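Local atomic coordinates of anthranilate-CoA ligase (Stigmatella aurantiaca, PDB entry 4WV3), a protein that belongs to the ANL superfamily of AMP-binding enzymes, pairing a large N-terminal portion with a smaller C-terminal domain. Residues Leu20-Lys26 / Met36-Gln40; Glu44-Gly49 / Thr75-Gly79; Val57-Val63 / Leu83-Val88; Val63-Leu68 / Leu111-Phe117. One frame throughout, in Å; residues are numbered along the deposited sequence.

Interaction 1 of 4, residues Leu20-Lys26 / Met36-Gln40; sequences LPVRANK and MTFRQ
Ala24 O and Lys26 O of the loop 20-26 take the first backbone N-H groups of helix 38-54. Arg39 N reaches Ala24 O at 3.2 Å from well off the carbonyl direction (C=O...N 125°), whereas Phe38 N meets Lys26 O at 3.2 Å almost head-on, at 164°. Thr37 OG1 lies 3.1 Å from Ala24 O, a weak bond at most, and Thr37 CA adds a C-H...O contact to Lys26 O. Around this backbone core, the Arg39 guanidinium has Leu20 CD1 over one face, 3.7 Å above its plane and displaced from its centre, while Pro21 CB comes up in plane at the edge, 3.5 Å from Arg39 NH2. Bends at chi2 (57°) and chi3 of Arg39 fold its chain back past Ala24 CB, which packs 3.8 Å from Arg39 CB. The extended Lys26 chain runs alongside the Phe38 ring, both pointing the same way, with Lys26 CD 4.1 Å from Phe38 CE2; its amino group goes on to a salt bridge with Glu208 and a hydrogen bond to Gly235 O. The Phe38 ring also meets that of Trp232. Two successive type I turns, Pro21-Ala24 and Arg23-Lys26, set the loop carbonyls in place. A water held by Thr37 OG1 at 2.7 Å reaches Asn25 OD1 weakly. On the helix side, Gln40 N donates to Thr37 OG1 and Thr37 N to Gln40 OE1, the reciprocal pair of a capping box with Thr37 as N-cap, here at the junction of strand 35-37 and helix 38-54.

Interaction 2 of 4, residues Glu44-Gly49 / Thr75-Gly79; sequences EANQVG and TSFFG
Ala45 and Gly79, with CA atoms 4.2 Å apart, mark where the two helices pass, their local axes closing to 7.5 Å and crossing at -58°. Small residues line the crossing: Gly79 offers bare backbone to the Ala45-Gly49 side, and Gly49 CA in turn packs by Gly79 O. Val48 packs on the same helix face with both methyls. With CG1 anti to the backbone N (chi1 168°), that methyl rests 3.9 Å from Gly79 CA and also touches Ser76 CA, while CG2 turns to Thr75 O. The Ala45 methyl lies against Thr75 O and Gly79 N and meets Phe78 CB at 4.1 Å; Ala45 CA adds a C-H...O contact to the same Thr75 O, a carbonyl already used by Gly79 N within its own helix. At the other end of the contact the Glu44 and Thr75 side chains pass at a slant. Glu44 CB lies 3.7 Å from Thr75 CG2, and Glu44 OE2 stands 3.1 Å from Thr75 OG1, within hydrogen-bonding distance, although the one hydroxyl proton could instead go to Ala71 O of its own helix. The other carboxylate oxygen, Glu44 OE1, is in a salt bridge with Arg34, so the buried acid has a charged partner that would probably stabilise its ionised form. Helix 148-152 closes one flank, Phe148 touching both Glu44 and Ser76 and Ile152 touching Glu44, while the Phe78 ring leads off to Leu228 and Ile229 of helix 221-234 and to helix 14-17.

Interaction 3 of 4, residues Val57-Val63 / Leu83-Val88; sequences VRFGECV and LGAIAV
Ile86 bonds through both its backbone N and its O, to Glu61 O and Val63 N respectively, spanning Cys62 in the parallel register. The Val63 N to Ile86 O bond is 2.7 Å with a nearly straight N-H...O angle of 167°; one step on, Val88 N meets Val63 O at 2.9 Å. Before the strands begin, Gly60 N donates to Gly84 O at 2.9 Å, rising from above that carbonyl's plane. These bonds join the two strands of a beta-alpha-beta crossover, 62-66 and 86-89, linked by helix 71-83, whose C-terminal end closes in a Schellman motif with Gly84 at positive phi. Gly60 likewise has positive phi, within a type II turn from Arg58 to Glu61, where Glu61 OE1 accepts Arg58 N. Apolar contacts lie on both sides of the pairing. Cys62 SG packs 3.9 Å from Ile86 CB and its CB 3.7 Å from Val88 CG2; Ile86 and Val88 go on to Leu172 of strand 169-175. Ala85 CB touches both Val57 CG1, at 3.7 Å, and Val63 CG2, with Ile80 of helix 71-83 also beside it. Phe59, with CG anti to its backbone nitrogen (chi1 -171°), brings one ring face over Gly84 O, and Phe59 CD1 comes 3.5 Å from Gly84 CA.

Interaction 4 of 4, residues Val63-Leu68 / Leu111-Phe117; sequences VGLLTL and LIVHQEF
Ile112 joins Gly64 and Leu66 in a parallel ladder, its N donating to Gly64 O (2.7 Å) and its O accepting from Leu66 N (2.8 Å). Leu66 O then takes His114 N at 3.1 Å. Two C-H...O contacts reinforce the ladder, Leu65 CA to Ile112 O and Val113 CA to Leu66 O. The strands run only 8° apart. Apolar packing follows the register: Leu65 CD1 meets Ile112 CG2 at a slant on one face, whereas on the other Leu66 and Val113 point the same way, Leu66 CD2 lying 4.2 Å from Val113 CG2, and Leu111 CD1 lies over the backbone of Gly64. At the C-terminal ends of the strands the contact becomes aromatic. Leu68 divides its methyls: CD1 sits over the centre of the His114 imidazole in a CH-pi contact, 4.3 Å from the centroid, and CD2 comes to the edge of the Phe117 ring, 3.6 Å from CZ. His114 ND1 accepts Glu116 N, which probably helps fix the imidazole, although the N-H comes in tilted from the ring plane, and Thr67 OG1 packs by His114 CB. Strand 62-66 lies between 86-89 and 110-114 in the five-stranded parallel sheet. Helix 71-83 lies over Leu65 and Ile112 through Trp73 and Ser76, helix 118-122 over Leu66, Leu111 and Val113 through Ile121 and Leu118, and Ile137 of strand 133-137 flanks Ile112.

Interactions 1 and 2 both use helix 38-54: Met36 CE of interaction 1 packs 3.8 Å from Glu44 OE1 of interaction 2, and the centres lie about 15 Å apart. Helix 71-83 brings interaction 2 against the parallel sheet, where Phe77 CD1 touches Ala87 CB of interaction 3 at 3.7 Å and Ser76 CB touches Leu65 CD1 of interaction 4 at 3.8 Å. Interactions 3 and 4 share Val63 and use the two edges of strand 62-66; a probable hydrogen bond of 3.0 Å between Leu65 N and Val88 O extends its pairing with 86-89. None of their residues belongs to the ligand pocket, whose 23 residues fall between 175 and 506.

Interaction 1 of 4, residues Leu20-Lys26 / Met36-Gln40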
loop_
_atom_site.group_PDB
_atom_site.type_symbol
_atom_site.label_atom_id
_atom_site.label_comp_id
_atom_site.label_asym_id
_atom_site.label_seq_id
_atom_site.Cartn_x
_atom_site.Cartn_y
_atom_site.Cartn_z
ATOM N N LEU A 20 -21.841 -5.527 -15.082
ATOM C CA LEU A 20 -23.287 -5.456 -15.229
ATOM C C LEU A 20 -23.672 -5.575 -16.700
ATOM O O LEU A 20 -22.978 -5.046 -17.568
ATOM C CB LEU A 20 -23.831 -4.152 -14.632
ATOM C CG LEU A 20 -23.816 -4.007 -13.105
ATOM C CD1 LEU A 20 -24.257 -5.299 -12.428
ATOM C CD2 LEU A 20 -22.456 -3.562 -12.591
ATOM N N PRO A 21 -24.786 -6.268 -16.985
ATOM C CA PRO A 21 -25.669 -6.881 -15.990
ATOM C C PRO A 21 -25.403 -8.371 -15.776
ATOM O O PRO A 21 -26.140 -9.003 -15.019
ATOM C CB PRO A 21 -27.044 -6.706 -16.627
ATOM C CG PRO A 21 -26.768 -6.874 -18.091
ATOM C CD PRO A 21 -25.376 -6.318 -18.335
ATOM N N VAL A 22 -24.377 -8.917 -16.423
ATOM C CA VAL A 22 -24.155 -10.363 -16.408
ATOM C C VAL A 22 -23.902 -10.938 -15.009
ATOM O O VAL A 22 -24.425 -11.999 -14.665
ATOM C CB VAL A 22 -23.034 -10.793 -17.394
ATOM C CG1 VAL A 22 -21.730 -10.071 -17.090
ATOM C CG2 VAL A 22 -22.842 -12.304 -17.366
ATOM N N ARG A 23 -23.118 -10.231 -14.201
ATOM C CA ARG A 23 -22.821 -10.686 -12.848
ATOM C C ARG A 23 -23.570 -9.866 -11.806
ATOM O O ARG A 23 -23.051 -9.603 -10.722
ATOM C CB ARG A 23 -21.319 -10.619 -12.572
ATOM C CG ARG A 23 -20.472 -11.477 -13.492
ATOM C CD ARG A 23 -19.014 -11.434 -13.071
ATOM N NE ARG A 23 -18.143 -12.105 -14.031
ATOM C CZ ARG A 23 -17.550 -11.494 -15.051
ATOM N NH1 ARG A 23 -17.733 -10.194 -15.245
ATOM N NH2 ARG A 23 -16.771 -12.180 -15.877
ATOM N N ALA A 24 -24.795 -9.470 -12.139
ATOM C CA ALA A 24 -25.605 -8.646 -11.250
ATOM C C ALA A 24 -25.893 -9.329 -9.915
ATOM O O ALA A 24 -25.990 -8.668 -8.882
ATOM C CB ALA A 24 -26.907 -8.252 -11.933
ATOM N N ASN A 25 -26.023 -10.652 -9.938
ATOM C CA ASN A 25 -26.394 -11.397 -8.738
ATOM C C ASN A 25 -25.243 -12.128 -8.049
ATOM O O ASN A 25 -25.455 -12.826 -7.057
ATOM C CB ASN A 25 -27.536 -12.369 -9.041
ATOM C CG ASN A 25 -28.880 -11.675 -9.126
ATOM O OD1 ASN A 25 -28.954 -10.446 -9.161
ATOM N ND2 ASN A 25 -29.951 -12.458 -9.157
ATOM N N LYS A 26 -24.032 -11.973 -8.570
ATOM C CA LYS A 26 -22.860 -12.527 -7.900
ATOM C C LYS A 26 -22.422 -11.604 -6.771
ATOM O O LYS A 26 -22.334 -10.391 -6.955
ATOM C CB LYS A 26 -21.703 -12.731 -8.879
ATOM C CG LYS A 26 -20.423 -13.193 -8.196
ATOM C CD LYS A 26 -19.277 -13.392 -9.172
ATOM C CE LYS A 26 -18.020 -13.841 -8.437
ATOM N NZ LYS A 26 -16.876 -14.087 -9.357
ATOM N N MET A 36 -22.707 -7.809 -0.444
ATOM C CA MET A 36 -23.381 -7.140 -1.548
ATOM C C MET A 36 -23.074 -7.790 -2.893
ATOM O O MET A 36 -21.975 -8.298 -3.115
ATOM C CB MET A 36 -23.003 -5.657 -1.592
ATOM C CG MET A 36 -23.269 -4.906 -0.300
ATOM S SD MET A 36 -23.035 -3.126 -0.476
ATOM C CE MET A 36 -24.393 -2.716 -1.569
ATOM N N THR A 37 -24.059 -7.769 -3.784
ATOM C CA THR A 37 -23.858 -8.211 -5.154
ATOM C C THR A 37 -23.407 -7.021 -5.989
ATOM O O THR A 37 -23.457 -5.882 -5.527
ATOM C CB THR A 37 -25.149 -8.789 -5.757
ATOM O OG1 THR A 37 -26.123 -7.746 -5.899
ATOM C CG2 THR A 37 -25.711 -9.886 -4.865
ATOM N N PHE A 38 -22.962 -7.282 -7.215
ATOM C CA PHE A 38 -22.526 -6.212 -8.106
ATOM C C PHE A 38 -23.655 -5.228 -8.404
ATOM O O PHE A 38 -23.422 -4.028 -8.547
ATOM C CB PHE A 38 -21.965 -6.784 -9.410
ATOM C CG PHE A 38 -20.592 -7.381 -9.272
ATOM C CD1 PHE A 38 -19.465 -6.581 -9.351
ATOM C CD2 PHE A 38 -20.430 -8.742 -9.069
ATOM C CE1 PHE A 38 -18.199 -7.126 -9.228
ATOM C CE2 PHE A 38 -19.166 -9.294 -8.944
ATOM C CZ PHE A 38 -18.050 -8.484 -9.024
ATOM N N ARG A 39 -24.879 -5.741 -8.492
ATOM C CA ARG A 39 -26.045 -4.899 -8.736
ATOM C C ARG A 39 -26.324 -3.996 -7.539
ATOM O O ARG A 39 -26.613 -2.810 -7.699
ATOM C CB ARG A 39 -27.275 -5.757 -9.049
ATOM C CG ARG A 39 -28.556 -4.961 -9.254
ATOM C CD ARG A 39 -28.394 -3.935 -10.363
ATOM N NE ARG A 39 -28.162 -4.561 -11.661
ATOM C CZ ARG A 39 -27.765 -3.904 -12.745
ATOM N NH1 ARG A 39 -27.544 -2.597 -12.686
ATOM N NH2 ARG A 39 -27.580 -4.553 -13.888
ATOM N N GLN A 40 -26.232 -4.567 -6.342
ATOM C CA GLN A 40 -26.477 -3.823 -5.111
ATOM C C GLN A 40 -25.433 -2.734 -4.892
ATOM O O GLN A 40 -25.758 -1.634 -4.443
ATOM C CB GLN A 40 -26.515 -4.771 -3.912
ATOM C CG GLN A 40 -27.717 -5.700 -3.911
ATOM C CD GLN A 40 -27.630 -6.774 -2.848
ATOM O OE1 GLN A 40 -26.541 -7.170 -2.435
ATOM N NE2 GLN A 40 -28.783 -7.250 -2.397
HETATM O O HOH W 1 -28.625 -8.304 -6.579
#

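Interaction 2 of 4, residues Glu44-Gly49 / Thr75-Gly79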
loop_
_atom_site.group_PDB
_atom_site.type_symbol
_atom_site.label_atom_id
_atom_site.label_comp_id
_atom_site.label_asym_id
_atom_site.label_seq_id
_atom_site.Cartn_x
_atom_site.Cartn_y
_atom_site.Cartn_z
ATOM N N GLU A 44 -26.355 1.285 -4.909
ATOM C CA GLU A 44 -26.012 2.133 -3.775
ATOM C C GLU A 44 -25.054 3.243 -4.195
ATOM O O GLU A 44 -25.137 4.367 -3.701
ATOM C CB GLU A 44 -25.413 1.297 -2.642
ATOM C CG GLU A 44 -25.147 2.080 -1.367
ATOM C CD GLU A 44 -25.007 1.184 -0.151
ATOM O OE1 GLU A 44 -25.891 0.327 0.058
ATOM O OE2 GLU A 44 -24.014 1.334 0.593
ATOM N N ALA A 45 -24.150 2.922 -5.117
ATOM C CA ALA A 45 -23.203 3.903 -5.634
ATOM C C ALA A 45 -23.929 4.994 -6.414
ATOM O O ALA A 45 -23.575 6.171 -6.329
ATOM C CB ALA A 45 -22.159 3.227 -6.508
ATOM N N ASN A 46 -24.944 4.597 -7.174
ATOM C CA ASN A 46 -25.750 5.551 -7.925
ATOM C C ASN A 46 -26.560 6.450 -6.998
ATOM O O ASN A 46 -26.829 7.608 -7.317
ATOM C CB ASN A 46 -26.672 4.829 -8.908
ATOM C CG ASN A 46 -25.910 4.151 -10.027
ATOM O OD1 ASN A 46 -24.778 4.522 -10.334
ATOM N ND2 ASN A 46 -26.529 3.153 -10.648
ATOM N N GLN A 47 -26.943 5.906 -5.847
ATOM C CA GLN A 47 -27.632 6.687 -4.828
ATOM C C GLN A 47 -26.674 7.689 -4.198
ATOM O O GLN A 47 -27.047 8.830 -3.927
ATOM C CB GLN A 47 -28.223 5.772 -3.755
ATOM C CG GLN A 47 -29.415 4.958 -4.228
ATOM C CD GLN A 47 -30.012 4.107 -3.126
ATOM O OE1 GLN A 47 -29.293 3.445 -2.378
ATOM N NE2 GLN A 47 -31.335 4.127 -3.016
ATOM N N VAL A 48 -25.439 7.252 -3.969
ATOM C CA VAL A 48 -24.401 8.122 -3.431
ATOM C C VAL A 48 -24.107 9.262 -4.399
ATOM O O VAL A 48 -24.036 10.425 -3.999
ATOM C CB VAL A 48 -23.102 7.341 -3.141
ATOM C CG1 VAL A 48 -21.947 8.294 -2.866
ATOM C CG2 VAL A 48 -23.307 6.392 -1.970
ATOM N N GLY A 49 -23.948 8.922 -5.676
ATOM C CA GLY A 49 -23.708 9.910 -6.711
ATOM C C GLY A 49 -24.820 10.938 -6.798
ATOM O O GLY A 49 -24.561 12.138 -6.898
ATOM N N THR A 75 -18.996 1.774 -1.997
ATOM C CA THR A 75 -20.122 2.437 -2.646
ATOM C C THR A 75 -19.932 3.952 -2.698
ATOM O O THR A 75 -20.350 4.604 -3.656
ATOM C CB THR A 75 -21.461 2.099 -1.960
ATOM O OG1 THR A 75 -21.382 2.414 -0.564
ATOM C CG2 THR A 75 -21.783 0.621 -2.124
ATOM N N SER A 76 -19.298 4.506 -1.669
ATOM C CA SER A 76 -18.983 5.929 -1.656
ATOM C C SER A 76 -17.951 6.240 -2.732
ATOM O O SER A 76 -18.086 7.216 -3.467
ATOM C CB SER A 76 -18.460 6.363 -0.287
ATOM O OG SER A 76 -19.459 6.227 0.709
ATOM N N PHE A 77 -16.928 5.396 -2.819
ATOM C CA PHE A 77 -15.849 5.580 -3.785
ATOM C C PHE A 77 -16.364 5.619 -5.221
ATOM O O PHE A 77 -16.073 6.553 -5.968
ATOM C CB PHE A 77 -14.799 4.477 -3.633
ATOM C CG PHE A 77 -13.635 4.614 -4.575
ATOM C CD1 PHE A 77 -12.565 5.436 -4.260
ATOM C CD2 PHE A 77 -13.610 3.919 -5.774
ATOM C CE1 PHE A 77 -11.492 5.565 -5.123
ATOM C CE2 PHE A 77 -12.540 4.045 -6.642
ATOM C CZ PHE A 77 -11.480 4.869 -6.316
ATOM N N PHE A 78 -17.129 4.604 -5.605
ATOM C CA PHE A 78 -17.653 4.531 -6.964
ATOM C C PHE A 78 -18.779 5.530 -7.204
ATOM O O PHE A 78 -19.058 5.897 -8.344
ATOM C CB PHE A 78 -18.092 3.108 -7.307
ATOM C CG PHE A 78 -16.952 2.202 -7.675
ATOM C CD1 PHE A 78 -16.362 2.289 -8.924
ATOM C CD2 PHE A 78 -16.466 1.272 -6.773
ATOM C CE1 PHE A 78 -15.310 1.463 -9.269
ATOM C CE2 PHE A 78 -15.413 0.441 -7.112
ATOM C CZ PHE A 78 -14.835 0.537 -8.363
ATOM N N GLY A 79 -19.420 5.974 -6.129
ATOM C CA GLY A 79 -20.417 7.022 -6.226
ATOM C C GLY A 79 -19.767 8.345 -6.585
ATOM O O GLY A 79 -20.297 9.116 -7.385
#

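Interaction 3 of 4, residues Val57-Val63 / Leu83-Val88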
loop_
_atom_site.group_PDB
_atom_site.type_symbol
_atom_site.label_atom_id
_atom_site.label_comp_id
_atom_site.label_asym_id
_atom_site.label_seq_id
_atom_site.Cartn_x
_atom_site.Cartn_y
_atom_site.Cartn_z
ATOM N N VAL A 57 -22.149 18.751 -5.116
ATOM C CA VAL A 57 -20.868 18.242 -5.596
ATOM C C VAL A 57 -20.829 18.231 -7.121
ATOM O O VAL A 57 -21.777 17.789 -7.771
ATOM C CB VAL A 57 -20.582 16.826 -5.057
ATOM C CG1 VAL A 57 -19.271 16.293 -5.615
ATOM C CG2 VAL A 57 -20.550 16.836 -3.536
ATOM N N ARG A 58 -19.734 18.728 -7.687
ATOM C CA ARG A 58 -19.596 18.806 -9.135
ATOM C C ARG A 58 -18.378 18.047 -9.650
ATOM O O ARG A 58 -17.553 17.564 -8.873
ATOM C CB ARG A 58 -19.515 20.264 -9.587
ATOM C CG ARG A 58 -20.756 21.082 -9.289
ATOM C CD ARG A 58 -20.599 22.499 -9.808
ATOM N NE ARG A 58 -21.773 23.320 -9.533
ATOM C CZ ARG A 58 -21.881 24.600 -9.869
ATOM N NH1 ARG A 58 -20.882 25.208 -10.494
ATOM N NH2 ARG A 58 -22.987 25.273 -9.580
ATOM N N PHE A 59 -18.285 17.955 -10.972
ATOM C CA PHE A 59 -17.148 17.348 -11.651
ATOM C C PHE A 59 -15.858 18.061 -11.259
ATOM O O PHE A 59 -15.772 19.288 -11.328
ATOM C CB PHE A 59 -17.355 17.443 -13.165
ATOM C CG PHE A 59 -16.353 16.666 -13.975
ATOM C CD1 PHE A 59 -16.681 15.425 -14.495
ATOM C CD2 PHE A 59 -15.093 17.185 -14.237
ATOM C CE1 PHE A 59 -15.769 14.711 -15.247
ATOM C CE2 PHE A 59 -14.177 16.474 -14.986
ATOM C CZ PHE A 59 -14.515 15.235 -15.493
ATOM N N GLY A 60 -14.857 17.291 -10.848
ATOM C CA GLY A 60 -13.551 17.844 -10.536
ATOM C C GLY A 60 -13.383 18.285 -9.095
ATOM O O GLY A 60 -12.328 18.799 -8.720
ATOM N N GLU A 61 -14.417 18.091 -8.285
ATOM C CA GLU A 61 -14.355 18.453 -6.872
ATOM C C GLU A 61 -13.954 17.266 -6.002
ATOM O O GLU A 61 -14.318 16.124 -6.284
ATOM C CB GLU A 61 -15.690 19.028 -6.398
ATOM C CG GLU A 61 -16.011 20.400 -6.966
ATOM C CD GLU A 61 -17.335 20.938 -6.465
ATOM O OE1 GLU A 61 -18.121 20.151 -5.894
ATOM O OE2 GLU A 61 -17.591 22.148 -6.639
ATOM N N CYS A 62 -13.204 17.547 -4.942
ATOM C CA CYS A 62 -12.730 16.505 -4.040
ATOM C C CYS A 62 -13.759 16.166 -2.970
ATOM O O CYS A 62 -14.320 17.055 -2.330
ATOM C CB CYS A 62 -11.417 16.926 -3.376
ATOM S SG CYS A 62 -10.018 17.042 -4.505
ATOM N N VAL A 63 -14.004 14.873 -2.785
ATOM C CA VAL A 63 -14.894 14.406 -1.730
ATOM C C VAL A 63 -14.110 13.568 -0.727
ATOM O O VAL A 63 -13.411 12.627 -1.103
ATOM C CB VAL A 63 -16.058 13.569 -2.293
ATOM C CG1 VAL A 63 -16.994 13.144 -1.172
ATOM C CG2 VAL A 63 -16.813 14.359 -3.351
ATOM N N LEU A 83 -19.599 10.249 -10.609
ATOM C CA LEU A 83 -20.106 11.611 -10.687
ATOM C C LEU A 83 -19.095 12.539 -11.351
ATOM O O LEU A 83 -19.428 13.655 -11.751
ATOM C CB LEU A 83 -20.450 12.122 -9.288
ATOM C CG LEU A 83 -21.423 13.296 -9.230
ATOM C CD1 LEU A 83 -22.717 12.920 -9.929
ATOM C CD2 LEU A 83 -21.683 13.706 -7.790
ATOM N N GLY A 84 -17.857 12.068 -11.471
ATOM C CA GLY A 84 -16.789 12.869 -12.038
ATOM C C GLY A 84 -16.056 13.646 -10.963
ATOM O O GLY A 84 -15.157 14.436 -11.252
ATOM N N ALA A 85 -16.451 13.420 -9.714
ATOM C CA ALA A 85 -15.805 14.062 -8.577
ATOM C C ALA A 85 -14.550 13.291 -8.183
ATOM O O ALA A 85 -14.354 12.152 -8.605
ATOM C CB ALA A 85 -16.767 14.159 -7.406
ATOM N N ILE A 86 -13.704 13.913 -7.371
ATOM C CA ILE A 86 -12.432 13.310 -6.991
ATOM C C ILE A 86 -12.492 12.659 -5.613
ATOM O O ILE A 86 -12.632 13.340 -4.597
ATOM C CB ILE A 86 -11.287 14.341 -7.032
ATOM C CG1 ILE A 86 -11.192 14.963 -8.429
ATOM C CG2 ILE A 86 -9.969 13.693 -6.638
ATOM C CD1 ILE A 86 -10.099 15.998 -8.574
ATOM N N ALA A 87 -12.384 11.335 -5.585
ATOM C CA ALA A 87 -12.410 10.594 -4.332
ATOM C C ALA A 87 -11.096 10.745 -3.573
ATOM O O ALA A 87 -10.017 10.543 -4.131
ATOM C CB ALA A 87 -12.709 9.125 -4.593
ATOM N N VAL A 88 -11.191 11.106 -2.297
ATOM C CA VAL A 88 -10.009 11.266 -1.460
ATOM C C VAL A 88 -9.997 10.230 -0.337
ATOM O O VAL A 88 -10.597 10.436 0.718
ATOM C CB VAL A 88 -9.933 12.685 -0.857
ATOM C CG1 VAL A 88 -8.625 12.873 -0.100
ATOM C CG2 VAL A 88 -10.071 13.732 -1.951
#

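Interaction 4 of 4, residues Val63-Leu68 / Leu111-Phe117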
loop_
_atom_site.group_PDB
_atom_site.type_symbol
_atom_site.label_atom_id
_atom_site.label_comp_id
_atom_site.label_asym_id
_atom_site.label_seq_id
_atom_site.Cartn_x
_atom_site.Cartn_y
_atom_site.Cartn_z
ATOM N N VAL A 63 -14.004 14.873 -2.785
ATOM C CA VAL A 63 -14.894 14.406 -1.730
ATOM C C VAL A 63 -14.110 13.568 -0.727
ATOM O O VAL A 63 -13.411 12.627 -1.103
ATOM C CB VAL A 63 -16.058 13.569 -2.293
ATOM C CG1 VAL A 63 -16.994 13.144 -1.172
ATOM C CG2 VAL A 63 -16.813 14.359 -3.351
ATOM N N GLY A 64 -14.226 13.916 0.550
ATOM C CA GLY A 64 -13.505 13.219 1.598
ATOM C C GLY A 64 -14.117 11.878 1.952
ATOM O O GLY A 64 -15.319 11.775 2.193
ATOM N N LEU A 65 -13.283 10.844 1.980
ATOM C CA LEU A 65 -13.729 9.506 2.350
ATOM C C LEU A 65 -12.854 8.945 3.467
ATOM O O LEU A 65 -11.770 8.416 3.214
ATOM C CB LEU A 65 -13.705 8.577 1.134
ATOM C CG LEU A 65 -14.149 7.129 1.355
ATOM C CD1 LEU A 65 -15.522 7.081 2.005
ATOM C CD2 LEU A 65 -14.151 6.364 0.038
ATOM N N LEU A 66 -13.330 9.067 4.702
ATOM C CA LEU A 66 -12.576 8.609 5.863
ATOM C C LEU A 66 -13.378 7.605 6.687
ATOM O O LEU A 66 -14.057 7.973 7.646
ATOM C CB LEU A 66 -12.164 9.799 6.733
ATOM C CG LEU A 66 -11.312 9.500 7.968
ATOM C CD1 LEU A 66 -10.003 8.839 7.572
ATOM C CD2 LEU A 66 -11.059 10.770 8.762
ATOM N N THR A 67 -13.299 6.335 6.307
ATOM C CA THR A 67 -14.003 5.285 7.035
ATOM C C THR A 67 -13.291 3.941 6.921
ATOM O O THR A 67 -12.345 3.790 6.148
ATOM C CB THR A 67 -15.467 5.145 6.563
ATOM O OG1 THR A 67 -16.108 4.093 7.294
ATOM C CG2 THR A 67 -15.527 4.836 5.077
ATOM N N LEU A 68 -13.753 2.971 7.704
ATOM C CA LEU A 68 -13.150 1.644 7.740
ATOM C C LEU A 68 -13.363 0.895 6.429
ATOM O O LEU A 68 -14.260 1.231 5.654
ATOM C CB LEU A 68 -13.747 0.833 8.890
ATOM C CG LEU A 68 -13.767 1.504 10.265
ATOM C CD1 LEU A 68 -14.554 0.666 11.260
ATOM C CD2 LEU A 68 -12.352 1.744 10.764
ATOM N N LEU A 111 -17.642 15.609 3.384
ATOM C CA LEU A 111 -16.851 14.545 3.992
ATOM C C LEU A 111 -17.720 13.357 4.383
ATOM O O LEU A 111 -18.730 13.512 5.070
ATOM C CB LEU A 111 -16.105 15.057 5.226
ATOM C CG LEU A 111 -15.386 13.973 6.037
ATOM C CD1 LEU A 111 -14.225 13.386 5.249
ATOM C CD2 LEU A 111 -14.916 14.503 7.384
ATOM N N ILE A 112 -17.324 12.170 3.938
ATOM C CA ILE A 112 -17.976 10.936 4.358
ATOM C C ILE A 112 -17.094 10.244 5.392
ATOM O O ILE A 112 -16.026 9.730 5.065
ATOM C CB ILE A 112 -18.227 9.995 3.171
ATOM C CG1 ILE A 112 -19.055 10.706 2.098
ATOM C CG2 ILE A 112 -18.927 8.730 3.636
ATOM C CD1 ILE A 112 -19.301 9.873 0.862
ATOM N N VAL A 113 -17.544 10.243 6.642
ATOM C CA VAL A 113 -16.718 9.761 7.743
ATOM C C VAL A 113 -17.466 8.750 8.613
ATOM O O VAL A 113 -18.686 8.819 8.753
ATOM C CB VAL A 113 -16.210 10.947 8.607
ATOM C CG1 VAL A 113 -17.371 11.637 9.311
ATOM C CG2 VAL A 113 -15.158 10.490 9.608
ATOM N N HIS A 114 -16.731 7.795 9.176
ATOM C CA HIS A 114 -17.308 6.864 10.137
ATOM C C HIS A 114 -17.454 7.561 11.486
ATOM O O HIS A 114 -16.751 8.532 11.766
ATOM C CB HIS A 114 -16.440 5.612 10.272
ATOM C CG HIS A 114 -17.108 4.494 11.009
ATOM N ND1 HIS A 114 -16.950 4.296 12.364
ATOM C CD2 HIS A 114 -17.943 3.518 10.581
ATOM C CE1 HIS A 114 -17.656 3.244 12.739
ATOM N NE2 HIS A 114 -18.269 2.754 11.676
ATOM N N GLN A 115 -18.363 7.065 12.318
ATOM C CA GLN A 115 -18.680 7.720 13.584
ATOM C C GLN A 115 -17.523 7.725 14.586
ATOM O O GLN A 115 -17.455 8.597 15.452
ATOM C CB GLN A 115 -19.926 7.093 14.219
ATOM C CG GLN A 115 -19.748 5.647 14.656
ATOM C CD GLN A 115 -21.008 5.065 15.269
ATOM O OE1 GLN A 115 -22.105 5.589 15.076
ATOM N NE2 GLN A 115 -20.855 3.976 16.014
ATOM N N GLU A 116 -16.613 6.763 14.470
ATOM C CA GLU A 116 -15.525 6.642 15.439
ATOM C C GLU A 116 -14.385 7.614 15.145
ATOM O O GLU A 116 -13.457 7.761 15.944
ATOM C CB GLU A 116 -15.003 5.205 15.504
ATOM C CG GLU A 116 -14.055 4.826 14.383
ATOM C CD GLU A 116 -13.331 3.521 14.659
ATOM O OE1 GLU A 116 -13.953 2.443 14.521
ATOM O OE2 GLU A 116 -12.138 3.576 15.024
ATOM N N PHE A 117 -14.467 8.275 13.996
ATOM C CA PHE A 117 -13.490 9.283 13.602
ATOM C C PHE A 117 -14.131 10.666 13.652
ATOM O O PHE A 117 -13.460 11.685 13.483
ATOM C CB PHE A 117 -12.981 9.002 12.187
ATOM C CG PHE A 117 -12.428 7.619 12.002
ATOM C CD1 PHE A 117 -11.475 7.116 12.871
ATOM C CD2 PHE A 117 -12.870 6.818 10.962
ATOM C CE1 PHE A 117 -10.966 5.842 12.702
ATOM C CE2 PHE A 117 -12.368 5.544 10.788
ATOM C CZ PHE A 117 -11.415 5.055 11.660
#